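PDB 3GPI: NAD-dependent epimerase/dehydratase from Methylobacillus flagellatus KT, which is of unknown function but probably binds a dinucleotide cofactor such as NAD, as other members of the short-chain dehydrogenase/reductase superfamily do. Local coordinates for residues S149-S155 / E207-T213; A177-W181 / A239-V243; D188-F193 / S257-Y263. All coordinates share one frame; numbering follows the deposited sequence.

Contact 1: S149-S155 / E207-T213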
loop_
_atom_site.group_PDB
_atom_site.type_symbol
_atom_site.label_atom_id
_atom_site.label_comp_id
_atom_site.label_asym_id
_atom_site.label_seq_id
_atom_site.Cartn_x
_atom_site.Cartn_y
_atom_site.Cartn_z
ATOM N N SER A 149 7.300 13.120 8.479
ATOM C CA SER A 149 6.464 12.029 7.963
ATOM C C SER A 149 6.454 11.990 6.462
ATOM O O SER A 149 6.739 12.955 5.800
ATOM C CB SER A 149 5.035 12.191 8.479
ATOM O OG SER A 149 4.446 13.380 8.015
ATOM N N THR A 150 6.062 10.830 5.950
ATOM C CA THR A 150 5.897 10.574 4.538
ATOM C C THR A 150 4.618 9.786 4.398
ATOM O O THR A 150 4.475 8.704 4.960
ATOM C CB THR A 150 7.039 9.747 3.997
ATOM O OG1 THR A 150 8.250 10.498 4.135
ATOM C CG2 THR A 150 6.797 9.421 2.498
ATOM N N ILE A 151 3.693 10.355 3.638
ATOM C CA ILE A 151 2.449 9.683 3.283
ATOM C C ILE A 151 2.703 8.948 1.964
ATOM O O ILE A 151 3.257 9.482 1.006
ATOM C CB ILE A 151 1.365 10.735 3.077
ATOM C CG1 ILE A 151 1.007 11.387 4.414
ATOM C CG2 ILE A 151 0.123 10.124 2.420
ATOM C CD1 ILE A 151 0.286 12.692 4.203
ATOM N N LEU A 152 2.297 7.677 1.973
ATOM C CA LEU A 152 2.477 6.808 0.809
ATOM C C LEU A 152 1.089 6.434 0.296
ATOM O O LEU A 152 0.415 5.573 0.899
ATOM C CB LEU A 152 3.231 5.547 1.247
ATOM C CG LEU A 152 4.610 5.883 1.830
ATOM C CD1 LEU A 152 5.171 4.646 2.513
ATOM C CD2 LEU A 152 5.554 6.430 0.788
ATOM N N ARG A 153 0.647 7.079 -0.796
ATOM C CA ARG A 153 -0.679 6.725 -1.337
ATOM C C ARG A 153 -0.524 5.551 -2.293
ATOM O O ARG A 153 -0.013 5.720 -3.399
ATOM C CB ARG A 153 -1.266 7.928 -2.077
ATOM C CG ARG A 153 -1.726 9.006 -1.102
ATOM C CD ARG A 153 -2.290 10.231 -1.825
ATOM N NE ARG A 153 -2.616 11.275 -0.855
ATOM C CZ ARG A 153 -2.697 12.576 -1.163
ATOM N NH1 ARG A 153 -2.490 12.997 -2.394
ATOM N NH2 ARG A 153 -2.958 13.432 -0.193
ATOM N N PHE A 154 -0.847 4.350 -1.785
ATOM C CA PHE A 154 -0.688 3.132 -2.578
ATOM C C PHE A 154 -1.872 2.993 -3.543
ATOM O O PHE A 154 -3.024 3.259 -3.153
ATOM C CB PHE A 154 -0.730 1.915 -1.653
ATOM C CG PHE A 154 0.595 1.506 -1.057
ATOM C CD1 PHE A 154 0.966 0.170 -1.099
ATOM C CD2 PHE A 154 1.435 2.415 -0.455
ATOM C CE1 PHE A 154 2.191 -0.247 -0.541
ATOM C CE2 PHE A 154 2.675 2.011 0.063
ATOM C CZ PHE A 154 3.053 0.690 0.048
ATOM N N SER A 155 -1.589 2.601 -4.789
ATOM C CA SER A 155 -2.665 2.145 -5.672
ATOM C C SER A 155 -3.100 0.742 -5.254
ATOM O O SER A 155 -2.829 0.317 -4.135
ATOM C CB SER A 155 -2.210 2.260 -7.110
ATOM O OG SER A 155 -1.053 1.509 -7.384
ATOM N N GLU A 207 10.625 12.879 0.819
ATOM C CA GLU A 207 9.504 13.755 0.539
ATOM C C GLU A 207 8.352 13.518 1.503
ATOM O O GLU A 207 8.234 12.438 2.131
ATOM C CB GLU A 207 9.018 13.408 -0.862
ATOM C CG GLU A 207 10.053 13.549 -1.948
ATOM C CD GLU A 207 9.958 14.872 -2.661
ATOM O OE1 GLU A 207 8.845 15.447 -2.744
ATOM O OE2 GLU A 207 11.013 15.331 -3.146
ATOM N N ARG A 208 7.433 14.482 1.575
ATOM C CA ARG A 208 6.290 14.296 2.449
ATOM C C ARG A 208 5.172 13.416 1.869
ATOM O O ARG A 208 4.325 12.978 2.615
ATOM C CB ARG A 208 5.753 15.628 2.999
ATOM C CG ARG A 208 6.669 16.165 4.112
ATOM C CD ARG A 208 6.127 17.386 4.799
ATOM N NE ARG A 208 4.979 17.124 5.662
ATOM C CZ ARG A 208 5.060 16.722 6.929
ATOM N NH1 ARG A 208 6.244 16.520 7.481
ATOM N NH2 ARG A 208 3.947 16.483 7.629
ATOM N N LEU A 209 5.200 13.177 0.565
ATOM C CA LEU A 209 4.126 12.446 -0.119
ATOM C C LEU A 209 4.640 11.788 -1.371
ATOM O O LEU A 209 5.279 12.416 -2.189
ATOM C CB LEU A 209 3.017 13.459 -0.477
ATOM C CG LEU A 209 1.824 12.950 -1.289
ATOM C CD1 LEU A 209 1.016 11.895 -0.559
ATOM C CD2 LEU A 209 0.877 14.137 -1.668
ATOM N N TYR A 210 4.296 10.498 -1.527
ATOM C CA TYR A 210 4.520 9.779 -2.798
ATOM C C TYR A 210 3.284 9.023 -3.145
ATOM O O TYR A 210 2.625 8.446 -2.264
ATOM C CB TYR A 210 5.593 8.685 -2.674
ATOM C CG TYR A 210 7.005 9.149 -2.357
ATOM C CD1 TYR A 210 7.910 9.451 -3.374
ATOM C CD2 TYR A 210 7.413 9.291 -1.042
ATOM C CE1 TYR A 210 9.215 9.870 -3.063
ATOM C CE2 TYR A 210 8.721 9.709 -0.724
ATOM C CZ TYR A 210 9.594 9.989 -1.742
ATOM O OH TYR A 210 10.853 10.415 -1.347
ATOM N N ILE A 211 3.017 8.976 -4.437
ATOM C CA ILE A 211 2.109 7.987 -5.002
ATOM C C ILE A 211 2.951 6.720 -5.231
ATOM O O ILE A 211 4.023 6.758 -5.854
ATOM C CB ILE A 211 1.516 8.480 -6.328
ATOM C CG1 ILE A 211 0.566 9.643 -6.024
ATOM C CG2 ILE A 211 0.675 7.330 -6.983
ATOM C CD1 ILE A 211 -0.057 10.315 -7.262
ATOM N N VAL A 212 2.490 5.592 -4.696
ATOM C CA VAL A 212 3.202 4.317 -4.829
ATOM C C VAL A 212 2.411 3.470 -5.798
ATOM O O VAL A 212 1.369 2.907 -5.437
ATOM C CB VAL A 212 3.352 3.651 -3.446
ATOM C CG1 VAL A 212 4.243 2.422 -3.563
ATOM C CG2 VAL A 212 4.055 4.592 -2.481
ATOM N N THR A 213 2.910 3.419 -7.024
ATOM C CA THR A 213 2.214 2.745 -8.136
ATOM C C THR A 213 3.249 2.354 -9.180
ATOM O O THR A 213 4.357 2.894 -9.177
ATOM C CB THR A 213 1.072 3.635 -8.685
ATOM O OG1 THR A 213 0.170 2.860 -9.482
ATOM C CG2 THR A 213 1.618 4.812 -9.495
HETATM O O HOH W 1 3.523 13.639 5.405
HETATM O O HOH W 2 8.690 15.413 7.042
#
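From I151 to F154 the first strand runs parallel to L209-V212, their short axes 4.6 Å apart at closest and inclined at 21°, and five backbone hydrogen bonds stitch them together: I151 N to R208 O, Y210 N to I151 O, R153 N to Y210 O, V212 N to R153 O and S155 N to V212 O. At the start of the ladder the hydroxyl of T150 adds to it, OG1 donating to E207 O at 2.8 Å, nearly end-on to the carbonyl; T150 OG1 is also hydrogen-bonded to H103. A water bridges S149 OG and R208 O here, while S149 OG and R208 NH1 both hydrogen-bond to Y147 O.

The two faces of the pair differ in kind. On one, L209 extends with CG anti to its backbone N (chi1 176°), which brings CD1 within 3.6 Å of I151 CG2 and also over a face of the R153 guanidinium, 3.7 Å from NE. That lipophilic cover lies along an otherwise polar group, whose NH2 forms a salt bridge with E141 and whose NH1 bonds to Y113. The other face is largely apolar and lies against helix 187-201. V212 CG1 stands over the ring of F154, 4.1 Å from its centroid, in a CH-pi contact, and T150 CG2 meets the edge of Y210 3.6 Å from CD2, with L152 CD2 close by. Beyond V212, the hydroxyls S155 OG and T213 OG1 approach to 2.8 Å.

Strand 149-158 also bonds to strand 103-109 through its other backbone edge, from T150, L152 and F154. Placing 209-212 beyond it completes the 3-2-1-4-5-6-7 strand order of the short-chain dehydrogenase/reductase Rossmann fold.

Contact 2: A177-W181 / A239-V243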
loop_
_atom_site.group_PDB
_atom_site.type_symbol
_atom_site.label_atom_id
_atom_site.label_comp_id
_atom_site.label_asym_id
_atom_site.label_seq_id
_atom_site.Cartn_x
_atom_site.Cartn_y
_atom_site.Cartn_z
ATOM N N ALA A 177 -18.948 -3.798 -16.871
ATOM C CA ALA A 177 -19.399 -3.145 -18.089
ATOM C C ALA A 177 -18.483 -1.976 -18.460
ATOM O O ALA A 177 -18.205 -1.750 -19.623
ATOM C CB ALA A 177 -20.860 -2.653 -17.916
ATOM N N ARG A 178 -18.052 -1.235 -17.460
ATOM C CA ARG A 178 -17.256 -0.029 -17.674
ATOM C C ARG A 178 -15.782 -0.399 -17.747
ATOM O O ARG A 178 -15.299 -1.134 -16.886
ATOM C CB ARG A 178 -17.463 0.933 -16.525
ATOM C CG ARG A 178 -16.987 2.298 -16.850
ATOM C CD ARG A 178 -16.280 2.841 -15.682
ATOM N NE ARG A 178 -16.670 4.204 -15.437
ATOM C CZ ARG A 178 -16.395 4.879 -14.327
ATOM N NH1 ARG A 178 -15.691 4.327 -13.336
ATOM N NH2 ARG A 178 -16.816 6.122 -14.228
ATOM N N ASN A 179 -15.086 0.148 -18.732
ATOM C CA ASN A 179 -13.665 -0.145 -18.953
ATOM C C ASN A 179 -12.772 0.977 -18.421
ATOM O O ASN A 179 -12.224 1.756 -19.184
ATOM C CB ASN A 179 -13.456 -0.396 -20.458
ATOM C CG ASN A 179 -12.083 -0.882 -20.776
ATOM O OD1 ASN A 179 -11.376 -1.372 -19.875
ATOM N ND2 ASN A 179 -11.678 -0.790 -22.025
ATOM N N ALA A 180 -12.645 1.021 -17.095
ATOM C CA ALA A 180 -11.947 2.110 -16.403
ATOM C C ALA A 180 -10.452 1.848 -16.291
ATOM O O ALA A 180 -10.011 0.710 -16.290
ATOM C CB ALA A 180 -12.555 2.261 -15.037
ATOM N N TRP A 181 -9.675 2.917 -16.175
ATOM C CA TRP A 181 -8.259 2.795 -15.847
ATOM C C TRP A 181 -8.024 2.109 -14.513
ATOM O O TRP A 181 -8.778 2.284 -13.550
ATOM C CB TRP A 181 -7.629 4.186 -15.795
ATOM C CG TRP A 181 -7.530 4.784 -17.146
ATOM C CD1 TRP A 181 -8.401 5.694 -17.712
ATOM C CD2 TRP A 181 -6.560 4.483 -18.142
ATOM N NE1 TRP A 181 -7.993 5.999 -18.981
ATOM C CE2 TRP A 181 -6.863 5.277 -19.282
ATOM C CE3 TRP A 181 -5.416 3.656 -18.170
ATOM C CZ2 TRP A 181 -6.092 5.235 -20.453
ATOM C CZ3 TRP A 181 -4.639 3.627 -19.339
ATOM C CH2 TRP A 181 -4.981 4.416 -20.456
ATOM N N ALA A 239 -13.396 -5.405 -30.276
ATOM C CA ALA A 239 -13.060 -4.213 -29.490
ATOM C C ALA A 239 -13.445 -4.398 -28.027
ATOM O O ALA A 239 -14.442 -5.010 -27.712
ATOM C CB ALA A 239 -13.786 -3.015 -30.050
ATOM N N THR A 240 -12.620 -3.860 -27.125
ATOM C CA THR A 240 -13.045 -3.677 -25.740
ATOM C C THR A 240 -14.033 -2.523 -25.651
ATOM O O THR A 240 -14.176 -1.735 -26.599
ATOM C CB THR A 240 -11.849 -3.347 -24.843
ATOM O OG1 THR A 240 -11.173 -2.217 -25.390
ATOM C CG2 THR A 240 -10.859 -4.488 -24.795
ATOM N N PRO A 241 -14.746 -2.396 -24.526
ATOM C CA PRO A 241 -15.601 -1.226 -24.366
ATOM C C PRO A 241 -14.732 0.041 -24.404
ATOM O O PRO A 241 -13.537 -0.027 -24.148
ATOM C CB PRO A 241 -16.232 -1.439 -22.996
ATOM C CG PRO A 241 -16.060 -2.911 -22.710
ATOM C CD PRO A 241 -14.772 -3.273 -23.341
ATOM N N PRO A 242 -15.289 1.190 -24.790
ATOM C CA PRO A 242 -14.538 2.431 -24.740
ATOM C C PRO A 242 -13.851 2.644 -23.370
ATOM O O PRO A 242 -14.425 2.345 -22.293
ATOM C CB PRO A 242 -15.641 3.521 -24.996
ATOM C CG PRO A 242 -16.912 2.843 -24.777
ATOM C CD PRO A 242 -16.699 1.418 -25.181
ATOM N N VAL A 243 -12.616 3.131 -23.434
ATOM C CA VAL A 243 -11.818 3.353 -22.231
ATOM C C VAL A 243 -12.328 4.614 -21.560
ATOM O O VAL A 243 -12.269 5.712 -22.153
ATOM C CB VAL A 243 -10.341 3.494 -22.587
ATOM C CG1 VAL A 243 -9.510 3.844 -21.334
ATOM C CG2 VAL A 243 -9.830 2.212 -23.244
HETATM O O HOH W 3 -9.306 -1.242 -23.706
HETATM O O HOH W 4 -16.647 1.700 -20.735
#
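V243 CG1 approaches the indole of W181 obliquely, 3.3 Å above its plane and offset toward the rim, 3.5 Å from NE1. That nitrogen itself hydrogen-bonds to E118, and the valine therefore packs beside a polar group already paired. The second flat group, the carboxamide of N179, works through its edge: P241 O lies nearly in the amide plane, only 8° out of it, and accepts from ND2 at 2.9 Å along a straight N-H path, although ND2 approaches tilted from the plane of the carbonyl.

The amide is put there by a side chain whose CG stands anti to the backbone N (chi1 -172°), pointing it across to T240-V243. Its remaining polar edges are used as well. A water joins ND2 to T240 OG1, and OD1 accepts from the backbone N of H221 in helix 220-230. One buried asparagine thus ties together two irregular pieces of chain and a helix at the far end of the molecule, the contact centre about 25 Å from that of the chain, a region that in related short-chain dehydrogenase/reductases forms a smaller C-terminal lobe, often involved in substrate binding. An alanine in place of N179 would probably leave P241 O and the H221 amide without their mates and let the proline segment drift from the loop before strand 181-186.

Backbone atoms contribute too. A second water accepts from N179 N at 3.0 Å and donates to P242 O, while V243 CA lies 3.5 Å from N179 O in a CA-H...O contact. Along the flank, P241 CB rests against N179 CB at 3.9 Å.

Contact 3: D188-F193 / S257-Y263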
loop_
_atom_site.group_PDB
_atom_site.type_symbol
_atom_site.label_atom_id
_atom_site.label_comp_id
_atom_site.label_asym_id
_atom_site.label_seq_id
_atom_site.Cartn_x
_atom_site.Cartn_y
_atom_site.Cartn_z
ATOM N N ASP A 188 5.313 -6.631 -2.960
ATOM C CA ASP A 188 6.737 -6.625 -2.652
ATOM C C ASP A 188 7.397 -5.308 -3.022
ATOM O O ASP A 188 8.363 -4.902 -2.386
ATOM C CB ASP A 188 7.461 -7.732 -3.382
ATOM C CG ASP A 188 7.090 -9.125 -2.894
ATOM O OD1 ASP A 188 6.346 -9.306 -1.922
ATOM O OD2 ASP A 188 7.641 -10.082 -3.491
ATOM N N ASP A 189 6.917 -4.635 -4.071
ATOM C CA ASP A 189 7.417 -3.288 -4.333
ATOM C C ASP A 189 6.958 -2.277 -3.304
ATOM O O ASP A 189 7.704 -1.362 -2.949
ATOM C CB ASP A 189 6.988 -2.818 -5.742
ATOM C CG ASP A 189 7.937 -3.296 -6.813
ATOM O OD1 ASP A 189 9.159 -3.115 -6.606
ATOM O OD2 ASP A 189 7.475 -3.788 -7.872
ATOM N N GLY A 190 5.710 -2.367 -2.835
ATOM C CA GLY A 190 5.264 -1.451 -1.792
ATOM C C GLY A 190 6.152 -1.617 -0.552
ATOM O O GLY A 190 6.593 -0.628 0.035
ATOM N N ALA A 191 6.415 -2.874 -0.151
ATOM C CA ALA A 191 7.234 -3.104 1.013
ATOM C C ALA A 191 8.670 -2.664 0.778
ATOM O O ALA A 191 9.260 -2.028 1.664
ATOM C CB ALA A 191 7.212 -4.601 1.357
ATOM N N ALA A 192 9.223 -3.037 -0.368
ATOM C CA ALA A 192 10.625 -2.711 -0.643
ATOM C C ALA A 192 10.810 -1.211 -0.809
ATOM O O ALA A 192 11.853 -0.676 -0.454
ATOM C CB ALA A 192 11.123 -3.443 -1.874
ATOM N N PHE A 193 9.815 -0.494 -1.323
ATOM C CA PHE A 193 9.964 0.962 -1.434
ATOM C C PHE A 193 9.982 1.585 -0.041
ATOM O O PHE A 193 10.796 2.488 0.249
ATOM C CB PHE A 193 8.821 1.552 -2.273
ATOM C CG PHE A 193 8.889 3.061 -2.402
ATOM C CD1 PHE A 193 9.993 3.667 -2.939
ATOM C CD2 PHE A 193 7.811 3.846 -2.021
ATOM C CE1 PHE A 193 10.062 5.043 -3.080
ATOM C CE2 PHE A 193 7.860 5.239 -2.138
ATOM C CZ PHE A 193 8.985 5.827 -2.669
ATOM N N SER A 257 13.231 8.994 -6.773
ATOM C CA SER A 257 13.871 8.678 -5.485
ATOM C C SER A 257 15.016 7.732 -5.697
ATOM O O SER A 257 15.823 7.542 -4.768
ATOM C CB SER A 257 12.886 8.007 -4.507
ATOM O OG SER A 257 12.611 6.667 -4.935
ATOM N N GLY A 258 15.080 7.099 -6.872
ATOM C CA GLY A 258 16.116 6.112 -7.160
ATOM C C GLY A 258 15.664 4.682 -6.921
ATOM O O GLY A 258 16.408 3.753 -7.235
ATOM N N TYR A 259 14.461 4.516 -6.370
ATOM C CA TYR A 259 13.958 3.172 -6.136
ATOM C C TYR A 259 13.764 2.450 -7.465
ATOM O O TYR A 259 13.243 3.033 -8.418
ATOM C CB TYR A 259 12.635 3.228 -5.345
ATOM C CG TYR A 259 12.090 1.818 -5.171
ATOM C CD1 TYR A 259 12.706 0.932 -4.286
ATOM C CD2 TYR A 259 10.994 1.371 -5.912
ATOM C CE1 TYR A 259 12.268 -0.382 -4.130
ATOM C CE2 TYR A 259 10.529 0.080 -5.750
ATOM C CZ TYR A 259 11.182 -0.794 -4.897
ATOM O OH TYR A 259 10.781 -2.089 -4.769
ATOM N N GLN A 260 14.165 1.181 -7.515
ATOM C CA GLN A 260 14.003 0.347 -8.727
ATOM C C GLN A 260 12.903 -0.682 -8.529
ATOM O O GLN A 260 12.968 -1.544 -7.664
ATOM C CB GLN A 260 15.298 -0.351 -9.111
ATOM C CG GLN A 260 16.331 0.656 -9.606
ATOM C CD GLN A 260 17.646 0.014 -9.953
ATOM O OE1 GLN A 260 18.279 -0.623 -9.111
ATOM N NE2 GLN A 260 18.086 0.206 -11.190
ATOM N N LEU A 261 11.840 -0.550 -9.319
ATOM C CA LEU A 261 10.761 -1.514 -9.204
ATOM C C LEU A 261 11.180 -2.947 -9.515
ATOM O O LEU A 261 11.847 -3.218 -10.531
ATOM C CB LEU A 261 9.617 -1.106 -10.129
ATOM C CG LEU A 261 8.834 0.143 -9.718
ATOM C CD1 LEU A 261 8.164 0.807 -10.924
ATOM C CD2 LEU A 261 7.814 -0.112 -8.583
ATOM N N ILE A 262 10.768 -3.851 -8.646
ATOM C CA ILE A 262 10.946 -5.290 -8.882
ATOM C C ILE A 262 10.031 -5.720 -10.033
ATOM O O ILE A 262 10.431 -6.503 -10.891
ATOM C CB ILE A 262 10.583 -6.101 -7.631
ATOM C CG1 ILE A 262 11.475 -5.692 -6.447
ATOM C CG2 ILE A 262 10.709 -7.628 -7.874
ATOM C CD1 ILE A 262 10.940 -6.193 -5.122
ATOM N N TYR A 263 8.794 -5.214 -10.032
ATOM C CA TYR A 263 7.785 -5.551 -11.023
ATOM C C TYR A 263 7.322 -4.262 -11.634
ATOM O O TYR A 263 6.334 -3.672 -11.181
ATOM C CB TYR A 263 6.608 -6.280 -10.368
ATOM C CG TYR A 263 7.022 -7.510 -9.636
ATOM C CD1 TYR A 263 7.339 -8.679 -10.344
ATOM C CD2 TYR A 263 7.100 -7.522 -8.257
ATOM C CE1 TYR A 263 7.712 -9.837 -9.670
ATOM C CE2 TYR A 263 7.501 -8.672 -7.572
ATOM C CZ TYR A 263 7.788 -9.818 -8.287
ATOM O OH TYR A 263 8.166 -10.936 -7.565
HETATM O O HOH W 5 9.514 -10.068 -5.333
#
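D189 and Y259 meet because the aspartate CG lies anti to its carbonyl carbon (chi1 -85°), while the tyrosine CG is anti to its backbone N (chi1 177°), sending the phenol back over the helix. Both carboxylate oxygens are used. OD1 receives Y259 OH on its anti lone pair at 2.7 Å and I262 N on its syn lone pair, also at 2.7 Å; OD2 takes Y263 N on its syn lone pair at 2.9 Å. Three donors fix the rotation of the group, and would probably stabilise its negative charge.

Along the phenol, A192 CB touches Y259 OH at 3.2 Å, and F193 CB stands almost squarely over the ring, 4.1 Å from its centroid. The phenyl of F193 turns its edge to that same ring in an offset edge-to-face pair, planes 63° apart. Farther on, a water links D188 OD2 with Y263 OH.

This aspartate binding two successive backbone amides pins the loop between helices 252-256 and 266-277 to the first turns of helix 187-201. Helix 13-24 flanks the same helix through A191 and A192, L254 of helix 252-256 packs on F193 and Y259, and F193 meets Y210 of strand 209-212.

How the contacts relate
Contacts 1 and 3 adjoin, helix 187-201 packing against the strand pair, their centres about 12 Å apart. F193 is shared between them: its CZ lies 3.8 Å from Y210 CD1 and its CD2 3.9 Å from V212 CG2, while F154 CE1 comes to 3.5 Å from G190 CA, where the lack of a side chain lets ring and helix close up. Contact 2 lies apart, its centre about 28 Å from that of contact 1 and 29 Å from that of contact 3, yet strand 181-186, which W181 begins, runs from contact 2 toward the core. A bound 1,2-ethanediol, probably from crystallisation, lies about 5 Å from the S155 side chain of contact 1; no site is established here.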